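Local coordinates for nitrate transport protein nrtA (Synechocystis sp., PDB 2G29), which binds nitrate as the solute-binding subunit of the NrtABCD ABC transporter that takes up nitrate and probably also nitrite, at residues L95-L101 and T161-H167; K332-Q336 and V358-N362; R77-V81 and I102-T108; I40-D44 and G211-P215; A46-A51 and A266-C270. One frame throughout, in Å; residues are numbered along the deposited sequence.

Interaction 1 (L95-L101 and T161-H167); sequences LTPMPYL and TFPGGTH
The F162 ring is covered on one face by the thioether of M98 and on the opposite face by the CD atom of the following P163. M98 CE stands 4.1 Å from the centroid of the F162 ring, only 6° off the ring normal, and SD also lies over this face: a Met-aromatic contact with a CH-pi component. The bend at chi3 (70°) folds the methyl over the ring while M98 CG lies along the CD2-CE2 side. L101 CD1 meets the ring edge more loosely. The imidazole of H167, a nitrate ligand, has T166 OG1 over one face and L95 CD2 at its edge, 3.7 Å from NE2.

L95 forks: CD2 goes to that imidazole edge and to T166 OG1, whereas CD1 lies 3.7 Å from F162 CB and 3.9 Å from G165 CA, where no side chain stands in its way. An alanine in place of L95 would probably open a gap between the H167 edge and F162 CB and leave the imidazole freer to turn. Further along, the P97 ring butts against the type II turn from F162 to G165, its CG 3.0 Å from G164 O. T166 CG2 packs on P97 CD, and T166 OG1 turns to E239 for its hydrogen bond.

No hydrogen bond crosses between the two segments, and T166 N is buried here without a partner. This junction of the two lobes beside the nitrate site is held by van der Waals packing of carbons against rings, hydroxyls and a carbonyl; L95 would probably steady one imidazole edge without competing for its polar atoms.

Interaction 2 (K332-Q336 and V358-N362); sequences KSHDQ and VDKVN
N362 holds its CG anti to the backbone N (chi1 -179°), which sends the amide back across to helix 332-344, while D335 carries its carboxylate anti to its own carbonyl carbon and over to meet it. N362 ND2 donates to D335 OD2 at 3.0 Å in a nearly straight bond (170°). The donor N-H keeps to the amide plane but comes down on the carboxylate from well above its plane, 60° out.

K332 runs fully extended beyond CG, its methylenes passing N362 CG and its ammonium ending 2.7 Å from D359 OD1 in a salt bridge, again reached from above the carboxylate plane. One water ties K332 NZ to D359 O, near the C-terminal end of helix 354-361, and to O of N362 just after it. A second accepts from Q336 NE2 and gives D359 OD1 a weak bond, so OD1 is held by K332 directly and by Q336 through water, both from helix 332-344.

Beneath the polar rim V358 fills the middle: CG1 touches K332 CB at 3.6 Å, and CG2 rests on D335 CB and Q336 CG.

The contact pairs the start of helix 332-344 with the end of helix 354-361. D335 also bonds Y100 of helix 97-104 through OD2 and forms a salt bridge with R120 of strand 115-120 through OD1, while N362 ND2 also donates to P330 O and OD1 accepts from E364 at the start of helix 364-373.

Interaction 3 (R77-V81 and I102-T108); sequences RDNLV and ITMGTVT
R77 makes the close part of this contact: its NH1 donates to V107 O at 2.7 Å, with CD of the same side chain 3.3 Å from that oxygen. Bends at chi2 and chi3 curl the chain round the carbonyl. The oxygen is reached in the carbonyl plane, yet it lies tilted from the guanidinium plane and the N-H points past it (131°), so the bond is short but bent. NE is taken by D78 OD1, 2.8 Å away, in a salt bridge on the same helix. With NE and NH1 both engaged, the guanidinium is unlikely to rotate easily.

The two helices belong to successive crossovers of the alpha/beta lobe. Helix 73-82 joins strand 66-69 to strand 91-95, and helix 97-104 leads from that strand towards strand 115-120, as in the periplasmic binding protein fold. Helix 97-104 ends at G105, whose phi is positive, and a type I turn brings V107 and T108 back towards helix 73-82. T108 fastens this turn by pointing both N and OG1 at G105 O, from the same face of its carbonyl plane.

Away from the arginine the contacts are apolar and wider. I102 CD1 meets L80 CD1 at 4.1 Å, the two side chains crossing at about a right angle; both residues are nevertheless buried, against M115. V81 CG2 stands 4.0 Å from T108 CG2 and 4.4 Å from I102 CG2. F162 lies against R77 and V107. The partly exposed flank is formed by V81 with R77 and V107, and D78, exposed, marks the solvent side.

Interaction 4 (I40-D44 and G211-P215); sequences IALTD and GEPWP. With NO3 (nitrate ion), chain B.
W214 sets its indole edge against 40-44: NE1 donates to A41 O at 2.9 Å, almost in line with the C=O bond, though the carbonyl oxygen lies 16° out of the ring plane. L42 CD2 meets the same edge, 3.6 Å from CD1 of W214, while P213 CG sits over the centre of one indole face. With a phenylalanine in place of W214, A41 O would probably lose its donor across the cleft.

L42 also turns to the ligand, CD1 lying 3.2 Å from the nitrate N. G211 N donates to nitrate O2 at 3.1 Å and weakly to O1; O1 occupies the space where a side chain at G211 would begin. T43 packs OG1 beside E212 CB and P213, and its N donates to E212 O at 2.9 Å, from above the carbonyl plane. A water links E212 O to D44 N. The peptide before P213 is cis.

Segment 40-44, between strand 36-39 and helix 46-53 of one lobe, thus faces the end of strand 207-211 and the start of helix 214-221 of the other. W73 of helix 73-82 and K240 of strand 240-245, salt-bridged to D44, bind nitrate from the first lobe; Q126 and H167 join G211 from the second.

Interaction 5 (A46-A51 and A266-C270); sequences APLIIA and AQQWC
I50 supplies the largest apolar share, wedged between W269 and C270. Its CG1 lies 3.6 Å from C270 SG, and CD1 comes 3.6 Å from W269 CZ3, while CG2 reaches CE3 of the same indole. The isoleucine crosses the tryptophan at about a right angle, approaching the six-membered ring obliquely. W269 holds CG anti to the backbone N (chi1 -170°), which swings the indole out to I50. C270 SG also touches A46 CB at 3.9 Å, so the sulfur is lined by both residues one helical turn apart.

Small residues make the closest backbone approach. A266 CB rests on P47 O at 3.2 Å and near A51 N, which donates to that same P47 carbonyl within the helix, and meets A51 CB at 3.9 Å. With alanine methyls and the P47 backbone at the crossing, the helices come close, the CA atoms of P47 and A266 5.0 Å apart, and the short axes pass 8.5 Å from each other at a steep 106°.

Helix 46-53 follows strand 36-39 in the first beta-alpha-beta crossover of this lobe, and helix 253-271 comes much later in the chain, after strand 240-245 has returned to the same sheet. The contact packs the two helices outside that sheet.

No hydrogen bond joins the segments. Q267 lends P47 CB only its CG, at 3.7 Å, and its extended chain carries the amide away to S328 and to the carbonyls of R120 and L121. F56 adds to the apolar cover over I50, A51 and A266, and M279 of helix 276-284 borders A46 and C270.

From the N terminus, 40-44 opens interaction 4 and 46-51 opens interaction 5 at once; then 77-81 and 95-101 start interactions 3 and 1. Interaction 3 closes first, at 102-108, crossing interaction 1, which closes at 161-167. Both fall within the span of interaction 4, which ends at 211-215, and of interaction 5, which ends at 266-270 and crosses interaction 4. Interaction 2 follows later, in series, closing a short loop. Interactions 1 and 4 bridge the two lobes beside the nitrate site, touching at H167 and G211, whereas 3 and 5 join helices of the first lobe, and 2 adds later helices to it through Y100.

Interaction 1 (L95-L101 and T161-H167)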
# COMPACT_ATOMS: atom_id res chain seq x y z
N LEU A 95 -1.86 2.46 -4.14
CA LEU A 95 -2.29 2.65 -2.75
C LEU A 95 -3.82 2.47 -2.73
O LEU A 95 -4.53 3.03 -3.59
CB LEU A 95 -1.94 4.07 -2.30
CG LEU A 95 -0.47 4.48 -2.47
CD1 LEU A 95 -0.24 5.90 -1.90
CD2 LEU A 95 0.44 3.51 -1.72
N THR A 96 -4.37 1.74 -1.76
CA THR A 96 -5.83 1.51 -1.74
C THR A 96 -6.72 2.77 -1.86
O THR A 96 -7.71 2.73 -2.57
CB THR A 96 -6.26 0.66 -0.49
OG1 THR A 96 -5.80 -0.68 -0.69
CG2 THR A 96 -7.77 0.65 -0.28
N PRO A 97 -6.39 3.89 -1.20
CA PRO A 97 -7.28 5.05 -1.36
C PRO A 97 -7.30 5.63 -2.75
O PRO A 97 -8.30 6.21 -3.14
CB PRO A 97 -6.77 6.10 -0.35
CG PRO A 97 -5.49 5.55 0.17
CD PRO A 97 -5.40 4.10 -0.13
N MET A 98 -6.24 5.43 -3.51
CA MET A 98 -6.19 6.08 -4.83
C MET A 98 -7.30 5.77 -5.83
O MET A 98 -7.79 6.70 -6.49
CB MET A 98 -4.79 5.98 -5.46
CG MET A 98 -3.78 6.87 -4.71
SD MET A 98 -2.06 6.57 -5.28
CE MET A 98 -2.17 7.30 -6.94
N PRO A 99 -7.72 4.51 -5.98
CA PRO A 99 -8.79 4.28 -6.95
C PRO A 99 -10.04 5.08 -6.56
O PRO A 99 -10.80 5.52 -7.44
CB PRO A 99 -9.00 2.77 -6.88
CG PRO A 99 -7.60 2.29 -6.66
CD PRO A 99 -7.04 3.25 -5.63
N TYR A 100 -10.25 5.30 -5.26
CA TYR A 100 -11.39 6.06 -4.78
C TYR A 100 -11.21 7.56 -5.08
O TYR A 100 -12.12 8.21 -5.59
CB TYR A 100 -11.57 5.86 -3.27
CG TYR A 100 -12.14 4.50 -2.98
CD1 TYR A 100 -11.32 3.41 -2.63
CD2 TYR A 100 -13.51 4.28 -3.15
CE1 TYR A 100 -11.86 2.15 -2.46
CE2 TYR A 100 -14.06 3.02 -2.99
CZ TYR A 100 -13.23 1.97 -2.65
OH TYR A 100 -13.80 0.73 -2.53
N LEU A 101 -10.05 8.10 -4.75
CA LEU A 101 -9.81 9.53 -4.98
C LEU A 101 -9.83 9.88 -6.48
O LEU A 101 -10.22 10.96 -6.88
CB LEU A 101 -8.50 9.93 -4.33
CG LEU A 101 -8.43 9.69 -2.81
CD1 LEU A 101 -7.00 9.78 -2.36
CD2 LEU A 101 -9.29 10.70 -2.04
N THR A 161 3.68 9.45 0.93
CA THR A 161 3.80 9.13 -0.49
C THR A 161 2.76 9.67 -1.47
O THR A 161 2.97 9.60 -2.67
CB THR A 161 3.81 7.61 -0.60
OG1 THR A 161 2.58 7.13 -0.08
CG2 THR A 161 4.94 7.01 0.21
N PHE A 162 1.65 10.18 -0.96
CA PHE A 162 0.57 10.69 -1.78
C PHE A 162 -0.47 11.20 -0.80
O PHE A 162 -0.77 10.52 0.18
CB PHE A 162 -0.09 9.57 -2.63
CG PHE A 162 -1.05 10.10 -3.67
CD1 PHE A 162 -0.56 10.71 -4.82
CD2 PHE A 162 -2.42 10.05 -3.46
CE1 PHE A 162 -1.43 11.27 -5.76
CE2 PHE A 162 -3.31 10.61 -4.40
CZ PHE A 162 -2.82 11.21 -5.54
N PRO A 163 -1.05 12.39 -1.06
CA PRO A 163 -2.06 12.89 -0.10
C PRO A 163 -3.30 12.03 -0.05
O PRO A 163 -3.95 11.82 -1.06
CB PRO A 163 -2.35 14.32 -0.58
CG PRO A 163 -1.22 14.64 -1.58
CD PRO A 163 -0.86 13.29 -2.21
N GLY A 164 -3.64 11.53 1.14
CA GLY A 164 -4.81 10.71 1.28
C GLY A 164 -4.45 9.24 1.08
O GLY A 164 -5.31 8.35 1.25
N GLY A 165 -3.19 8.99 0.73
CA GLY A 165 -2.78 7.61 0.52
C GLY A 165 -2.52 6.84 1.80
O GLY A 165 -2.65 7.40 2.89
N THR A 166 -2.16 5.57 1.67
CA THR A 166 -1.92 4.75 2.86
C THR A 166 -0.84 5.32 3.81
O THR A 166 -1.10 5.45 5.00
CB THR A 166 -1.48 3.30 2.45
OG1 THR A 166 -0.31 3.40 1.65
CG2 THR A 166 -2.58 2.56 1.63
N HIS A 167 0.34 5.68 3.30
CA HIS A 167 1.40 6.15 4.19
C HIS A 167 1.05 7.44 4.87
O HIS A 167 1.46 7.65 6.03
CB HIS A 167 2.74 6.23 3.43
CG HIS A 167 2.98 5.03 2.61
ND1 HIS A 167 3.52 3.86 3.09
CD2 HIS A 167 2.56 4.76 1.35
CE1 HIS A 167 3.43 2.92 2.16
NE2 HIS A 167 2.85 3.45 1.09

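Interaction 2 (K332-Q336 and V358-N362)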
# COMPACT_ATOMS: atom_id res chain seq x y z
N LYS A 332 -14.32 -4.95 1.71
CA LYS A 332 -14.98 -3.65 1.59
C LYS A 332 -14.86 -2.86 2.91
O LYS A 332 -14.77 -1.63 2.88
CB LYS A 332 -16.46 -3.83 1.24
CG LYS A 332 -16.72 -4.24 -0.21
CD LYS A 332 -18.19 -4.44 -0.48
CE LYS A 332 -18.44 -4.58 -1.96
NZ LYS A 332 -19.92 -4.69 -2.24
N SER A 333 -14.82 -3.54 4.07
CA SER A 333 -14.71 -2.83 5.34
C SER A 333 -13.38 -2.09 5.40
O SER A 333 -13.29 -0.99 6.00
CB SER A 333 -14.84 -3.80 6.53
OG SER A 333 -13.84 -4.80 6.46
N HIS A 334 -12.35 -2.64 4.77
CA HIS A 334 -11.03 -1.98 4.73
C HIS A 334 -11.09 -0.73 3.85
O HIS A 334 -10.62 0.32 4.24
CB HIS A 334 -9.98 -2.93 4.20
CG HIS A 334 -9.59 -4.04 5.14
ND1 HIS A 334 -9.96 -4.09 6.47
CD2 HIS A 334 -8.83 -5.12 4.91
CE1 HIS A 334 -9.43 -5.18 7.01
NE2 HIS A 334 -8.74 -5.81 6.09
N ASP A 335 -11.69 -0.83 2.68
CA ASP A 335 -11.84 0.36 1.83
C ASP A 335 -12.63 1.44 2.61
O ASP A 335 -12.27 2.64 2.54
CB ASP A 335 -12.60 -0.01 0.54
CG ASP A 335 -11.79 -0.87 -0.42
OD1 ASP A 335 -10.68 -1.29 -0.06
OD2 ASP A 335 -12.30 -1.12 -1.54
N GLN A 336 -13.66 1.02 3.35
CA GLN A 336 -14.48 1.96 4.13
C GLN A 336 -13.60 2.65 5.19
O GLN A 336 -13.74 3.85 5.42
CB GLN A 336 -15.65 1.23 4.79
CG GLN A 336 -16.74 0.77 3.79
CD GLN A 336 -17.63 -0.36 4.30
OE1 GLN A 336 -17.62 -0.71 5.48
NE2 GLN A 336 -18.42 -0.93 3.40
N VAL A 358 -17.90 2.48 -2.03
CA VAL A 358 -17.17 1.21 -1.95
C VAL A 358 -17.94 0.13 -2.72
O VAL A 358 -17.31 -0.71 -3.39
CB VAL A 358 -16.94 0.83 -0.47
CG1 VAL A 358 -16.43 -0.62 -0.30
CG2 VAL A 358 -15.93 1.77 0.11
N ASP A 359 -19.27 0.15 -2.70
CA ASP A 359 -20.01 -0.88 -3.44
C ASP A 359 -19.84 -0.73 -4.96
O ASP A 359 -20.10 -1.70 -5.70
CB ASP A 359 -21.50 -0.88 -3.05
CG ASP A 359 -21.76 -1.54 -1.71
OD1 ASP A 359 -20.92 -2.34 -1.26
OD2 ASP A 359 -22.84 -1.29 -1.12
N LYS A 360 -19.42 0.45 -5.42
CA LYS A 360 -19.21 0.66 -6.85
C LYS A 360 -17.76 0.36 -7.27
O LYS A 360 -17.54 -0.28 -8.31
CB LYS A 360 -19.56 2.11 -7.26
CG LYS A 360 -19.28 2.42 -8.75
CD LYS A 360 -19.86 3.76 -9.14
CE LYS A 360 -19.40 4.22 -10.52
NZ LYS A 360 -18.06 4.92 -10.42
N VAL A 361 -16.78 0.79 -6.48
CA VAL A 361 -15.37 0.58 -6.81
C VAL A 361 -14.79 -0.79 -6.45
O VAL A 361 -14.01 -1.35 -7.21
CB VAL A 361 -14.55 1.69 -6.12
CG1 VAL A 361 -13.03 1.46 -6.25
CG2 VAL A 361 -14.95 3.04 -6.71
N ASN A 362 -15.17 -1.31 -5.29
CA ASN A 362 -14.65 -2.59 -4.83
C ASN A 362 -15.30 -3.74 -5.61
O ASN A 362 -16.52 -3.86 -5.63
CB ASN A 362 -14.90 -2.73 -3.31
CG ASN A 362 -14.37 -4.03 -2.76
OD1 ASN A 362 -14.89 -5.11 -3.09
ND2 ASN A 362 -13.34 -3.94 -1.92
O HOH W 1 -19.22 -4.17 -5.18
O HOH W 2 -19.53 -0.80 0.67

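Interaction 3 (R77-V81 and I102-T108)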
# COMPACT_ATOMS: atom_id res chain seq x y z
N ARG A 77 -1.07 8.32 -11.04
CA ARG A 77 -2.38 8.94 -11.16
C ARG A 77 -2.50 9.58 -12.54
O ARG A 77 -3.52 9.42 -13.21
CB ARG A 77 -2.54 9.99 -10.05
CG ARG A 77 -3.82 10.86 -10.08
CD ARG A 77 -3.71 12.09 -11.00
NE ARG A 77 -2.45 12.80 -10.81
CZ ARG A 77 -2.10 13.47 -9.72
NH1 ARG A 77 -2.94 13.57 -8.69
NH2 ARG A 77 -0.89 14.01 -9.64
N ASP A 78 -1.45 10.28 -12.97
CA ASP A 78 -1.50 10.91 -14.30
C ASP A 78 -1.71 9.89 -15.42
O ASP A 78 -2.53 10.10 -16.33
CB ASP A 78 -0.21 11.68 -14.62
CG ASP A 78 0.01 12.89 -13.71
OD1 ASP A 78 -0.97 13.43 -13.12
OD2 ASP A 78 1.16 13.36 -13.60
N ASN A 79 -0.98 8.79 -15.36
CA ASN A 79 -1.10 7.78 -16.40
C ASN A 79 -2.43 7.04 -16.36
O ASN A 79 -2.92 6.61 -17.40
CB ASN A 79 0.11 6.83 -16.33
CG ASN A 79 1.36 7.48 -16.88
OD1 ASN A 79 1.28 8.19 -17.88
ND2 ASN A 79 2.53 7.25 -16.25
N LEU A 80 -3.02 6.89 -15.18
CA LEU A 80 -4.34 6.25 -15.09
C LEU A 80 -5.41 7.20 -15.64
O LEU A 80 -6.35 6.75 -16.27
CB LEU A 80 -4.65 5.87 -13.63
CG LEU A 80 -3.92 4.61 -13.15
CD1 LEU A 80 -4.00 4.57 -11.64
CD2 LEU A 80 -4.55 3.35 -13.72
N VAL A 81 -5.28 8.50 -15.37
CA VAL A 81 -6.26 9.46 -15.90
C VAL A 81 -6.16 9.46 -17.45
O VAL A 81 -7.17 9.51 -18.16
CB VAL A 81 -6.02 10.88 -15.30
CG1 VAL A 81 -6.85 11.90 -16.05
CG2 VAL A 81 -6.43 10.88 -13.83
N ILE A 102 -9.39 8.94 -7.31
CA ILE A 102 -9.39 9.16 -8.75
C ILE A 102 -10.82 9.01 -9.32
O ILE A 102 -11.24 9.79 -10.19
CB ILE A 102 -8.41 8.18 -9.45
CG1 ILE A 102 -6.98 8.51 -9.02
CG2 ILE A 102 -8.57 8.29 -10.96
CD1 ILE A 102 -5.94 7.43 -9.45
N THR A 103 -11.57 8.02 -8.86
CA THR A 103 -12.95 7.83 -9.33
C THR A 103 -13.79 9.05 -8.92
O THR A 103 -14.56 9.60 -9.72
CB THR A 103 -13.59 6.60 -8.68
OG1 THR A 103 -12.94 5.40 -9.15
CG2 THR A 103 -15.05 6.54 -8.98
N MET A 104 -13.63 9.46 -7.66
CA MET A 104 -14.44 10.61 -7.17
C MET A 104 -13.99 11.88 -7.84
O MET A 104 -14.84 12.72 -8.19
CB MET A 104 -14.31 10.72 -5.65
CG MET A 104 -14.90 9.52 -4.97
SD MET A 104 -14.67 9.44 -3.14
CE MET A 104 -16.00 10.58 -2.67
N GLY A 105 -12.66 12.04 -7.99
CA GLY A 105 -12.13 13.18 -8.70
C GLY A 105 -11.26 14.13 -7.89
O GLY A 105 -10.63 15.01 -8.47
N THR A 106 -11.20 13.95 -6.58
CA THR A 106 -10.46 14.88 -5.74
C THR A 106 -9.01 15.10 -6.11
O THR A 106 -8.52 16.20 -5.94
CB THR A 106 -10.53 14.43 -4.27
OG1 THR A 106 -9.77 15.31 -3.43
CG2 THR A 106 -10.02 13.11 -4.14
N VAL A 107 -8.33 14.07 -6.64
CA VAL A 107 -6.92 14.19 -6.99
C VAL A 107 -6.72 14.24 -8.49
O VAL A 107 -5.65 13.89 -8.99
CB VAL A 107 -6.09 13.01 -6.44
CG1 VAL A 107 -6.13 13.01 -4.91
CG2 VAL A 107 -6.61 11.69 -7.00
N THR A 108 -7.73 14.72 -9.21
CA THR A 108 -7.63 14.76 -10.67
C THR A 108 -7.78 16.12 -11.31
O THR A 108 -7.66 16.22 -12.54
CB THR A 108 -8.72 13.92 -11.33
OG1 THR A 108 -10.01 14.43 -10.96
CG2 THR A 108 -8.62 12.47 -10.88

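Interaction 4 (I40-D44 and G211-P215)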
# COMPACT_ATOMS: atom_id res chain seq x y z
N ILE A 40 5.12 0.86 -8.64
CA ILE A 40 6.12 1.72 -8.03
C ILE A 40 7.12 0.71 -7.43
O ILE A 40 6.72 -0.40 -6.98
CB ILE A 40 5.48 2.64 -6.97
CG1 ILE A 40 4.60 3.72 -7.63
CG2 ILE A 40 6.55 3.32 -6.14
CD1 ILE A 40 3.61 3.21 -8.61
N ALA A 41 8.41 1.05 -7.44
CA ALA A 41 9.47 0.13 -6.97
C ALA A 41 9.39 -0.10 -5.48
O ALA A 41 10.04 0.61 -4.68
CB ALA A 41 10.85 0.69 -7.34
N LEU A 42 8.58 -1.09 -5.13
CA LEU A 42 8.27 -1.51 -3.77
C LEU A 42 8.05 -3.02 -3.75
O LEU A 42 7.45 -3.56 -4.68
CB LEU A 42 6.97 -0.84 -3.32
CG LEU A 42 7.07 0.68 -3.26
CD1 LEU A 42 5.68 1.28 -3.35
CD2 LEU A 42 7.77 1.10 -1.99
N THR A 43 8.47 -3.68 -2.67
CA THR A 43 8.32 -5.12 -2.57
C THR A 43 6.87 -5.56 -2.76
O THR A 43 6.64 -6.63 -3.33
CB THR A 43 8.84 -5.61 -1.25
OG1 THR A 43 10.14 -5.05 -1.05
CG2 THR A 43 8.98 -7.15 -1.27
N ASP A 44 5.90 -4.76 -2.32
CA ASP A 44 4.52 -5.17 -2.49
C ASP A 44 3.97 -5.10 -3.93
O ASP A 44 2.80 -5.41 -4.18
CB ASP A 44 3.58 -4.47 -1.48
CG ASP A 44 3.76 -2.97 -1.42
OD1 ASP A 44 4.04 -2.34 -2.44
OD2 ASP A 44 3.55 -2.45 -0.31
N GLY A 211 6.89 2.13 1.89
CA GLY A 211 6.96 0.67 1.95
C GLY A 211 8.34 0.08 1.67
O GLY A 211 9.28 0.78 1.22
N GLU A 212 8.48 -1.21 2.00
CA GLU A 212 9.74 -1.90 1.73
C GLU A 212 10.04 -1.75 0.23
O GLU A 212 9.12 -1.71 -0.60
CB GLU A 212 9.63 -3.38 2.09
CG GLU A 212 9.37 -3.71 3.57
CD GLU A 212 10.47 -3.27 4.56
OE1 GLU A 212 11.56 -2.80 4.13
OE2 GLU A 212 10.23 -3.45 5.77
N PRO A 213 11.31 -1.80 -0.16
CA PRO A 213 12.52 -2.02 0.66
C PRO A 213 13.13 -0.77 1.30
O PRO A 213 14.18 -0.86 1.94
CB PRO A 213 13.47 -2.62 -0.37
CG PRO A 213 13.20 -1.72 -1.60
CD PRO A 213 11.64 -1.67 -1.60
N TRP A 214 12.47 0.37 1.19
CA TRP A 214 13.12 1.59 1.65
C TRP A 214 13.40 1.74 3.14
O TRP A 214 14.41 2.36 3.49
CB TRP A 214 12.40 2.80 0.98
CG TRP A 214 12.20 2.57 -0.51
CD1 TRP A 214 11.01 2.27 -1.13
CD2 TRP A 214 13.21 2.51 -1.55
NE1 TRP A 214 11.20 2.04 -2.46
CE2 TRP A 214 12.54 2.18 -2.75
CE3 TRP A 214 14.60 2.69 -1.58
CZ2 TRP A 214 13.22 2.03 -3.98
CZ3 TRP A 214 15.29 2.55 -2.80
CH2 TRP A 214 14.59 2.22 -3.97
N PRO A 215 12.55 1.16 4.02
CA PRO A 215 12.86 1.29 5.46
C PRO A 215 14.17 0.54 5.75
O PRO A 215 15.02 1.03 6.46
CB PRO A 215 11.66 0.60 6.12
CG PRO A 215 10.51 0.94 5.14
CD PRO A 215 11.18 0.66 3.81
N NO3 B . 5.08 3.01 -0.73
O1 NO3 B . 4.90 1.74 -0.25
O2 NO3 B . 6.04 3.92 -0.47
O3 NO3 B . 4.01 3.51 -1.68
O HOH W 3 6.50 -2.56 -0.22

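Interaction 5 (A46-A51 and A266-C270)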
# COMPACT_ATOMS: atom_id res chain seq x y z
N ALA A 46 5.54 -6.99 -5.95
CA ALA A 46 6.02 -8.32 -6.39
C ALA A 46 5.03 -9.18 -7.17
O ALA A 46 5.38 -9.74 -8.18
CB ALA A 46 6.57 -9.13 -5.22
N PRO A 47 3.78 -9.28 -6.71
CA PRO A 47 2.84 -10.12 -7.46
C PRO A 47 2.69 -9.71 -8.93
O PRO A 47 2.58 -10.57 -9.80
CB PRO A 47 1.53 -9.96 -6.67
CG PRO A 47 1.70 -8.73 -5.87
CD PRO A 47 3.18 -8.70 -5.50
N LEU A 48 2.69 -8.41 -9.23
CA LEU A 48 2.54 -7.99 -10.61
C LEU A 48 3.79 -8.30 -11.45
O LEU A 48 3.67 -8.65 -12.64
CB LEU A 48 2.24 -6.49 -10.72
CG LEU A 48 0.91 -6.01 -10.12
CD1 LEU A 48 0.61 -4.65 -10.71
CD2 LEU A 48 -0.23 -6.98 -10.44
N ILE A 49 4.96 -8.20 -10.83
CA ILE A 49 6.24 -8.45 -11.50
C ILE A 49 6.43 -9.95 -11.70
O ILE A 49 6.77 -10.39 -12.81
CB ILE A 49 7.38 -7.82 -10.67
CG1 ILE A 49 7.33 -6.28 -10.83
CG2 ILE A 49 8.73 -8.33 -11.15
CD1 ILE A 49 6.05 -5.61 -10.49
N ILE A 50 6.19 -10.71 -10.64
CA ILE A 50 6.33 -12.19 -10.70
C ILE A 50 5.31 -12.75 -11.71
O ILE A 50 5.59 -13.74 -12.41
CB ILE A 50 6.13 -12.82 -9.30
CG1 ILE A 50 7.42 -12.69 -8.49
CG2 ILE A 50 5.78 -14.32 -9.39
CD1 ILE A 50 8.61 -13.27 -9.14
N ALA A 51 4.14 -12.16 -11.82
CA ALA A 51 3.18 -12.67 -12.80
C ALA A 51 3.79 -12.60 -14.21
O ALA A 51 3.46 -13.42 -15.07
CB ALA A 51 1.89 -11.88 -12.75
N ALA A 266 0.35 -15.53 -8.80
CA ALA A 266 1.64 -14.92 -8.47
C ALA A 266 1.68 -14.60 -6.99
O ALA A 266 2.74 -14.70 -6.34
CB ALA A 266 1.87 -13.66 -9.30
N GLN A 267 0.55 -14.18 -6.42
CA GLN A 267 0.50 -13.91 -4.98
C GLN A 267 0.79 -15.16 -4.15
O GLN A 267 1.50 -15.11 -3.16
CB GLN A 267 -0.86 -13.35 -4.57
CG GLN A 267 -1.06 -11.89 -4.96
CD GLN A 267 -2.44 -11.41 -4.57
OE1 GLN A 267 -3.45 -11.97 -5.00
NE2 GLN A 267 -2.50 -10.34 -3.75
N GLN A 268 0.21 -16.29 -4.56
CA GLN A 268 0.43 -17.55 -3.86
C GLN A 268 1.91 -17.94 -3.95
O GLN A 268 2.50 -18.42 -2.97
CB GLN A 268 -0.45 -18.62 -4.48
CG GLN A 268 -1.92 -18.43 -4.11
CD GLN A 268 -2.81 -19.40 -4.83
OE1 GLN A 268 -3.24 -19.16 -5.95
NE2 GLN A 268 -3.09 -20.51 -4.19
N TRP A 269 2.49 -17.71 -5.11
CA TRP A 269 3.91 -18.02 -5.32
C TRP A 269 4.79 -17.14 -4.42
O TRP A 269 5.69 -17.62 -3.73
CB TRP A 269 4.29 -17.78 -6.76
CG TRP A 269 5.68 -18.30 -7.10
CD1 TRP A 269 6.00 -19.57 -7.49
CD2 TRP A 269 6.91 -17.58 -7.03
NE1 TRP A 269 7.35 -19.69 -7.66
CE2 TRP A 269 7.94 -18.48 -7.39
CE3 TRP A 269 7.25 -16.26 -6.69
CZ2 TRP A 269 9.28 -18.11 -7.43
CZ3 TRP A 269 8.59 -15.89 -6.72
CH2 TRP A 269 9.59 -16.81 -7.10
N CYS A 270 4.55 -15.82 -4.47
CA CYS A 270 5.33 -14.90 -3.65
C CYS A 270 5.19 -15.11 -2.14
O CYS A 270 6.09 -14.80 -1.38
CB CYS A 270 4.92 -13.46 -3.94
SG CYS A 270 5.36 -12.81 -5.52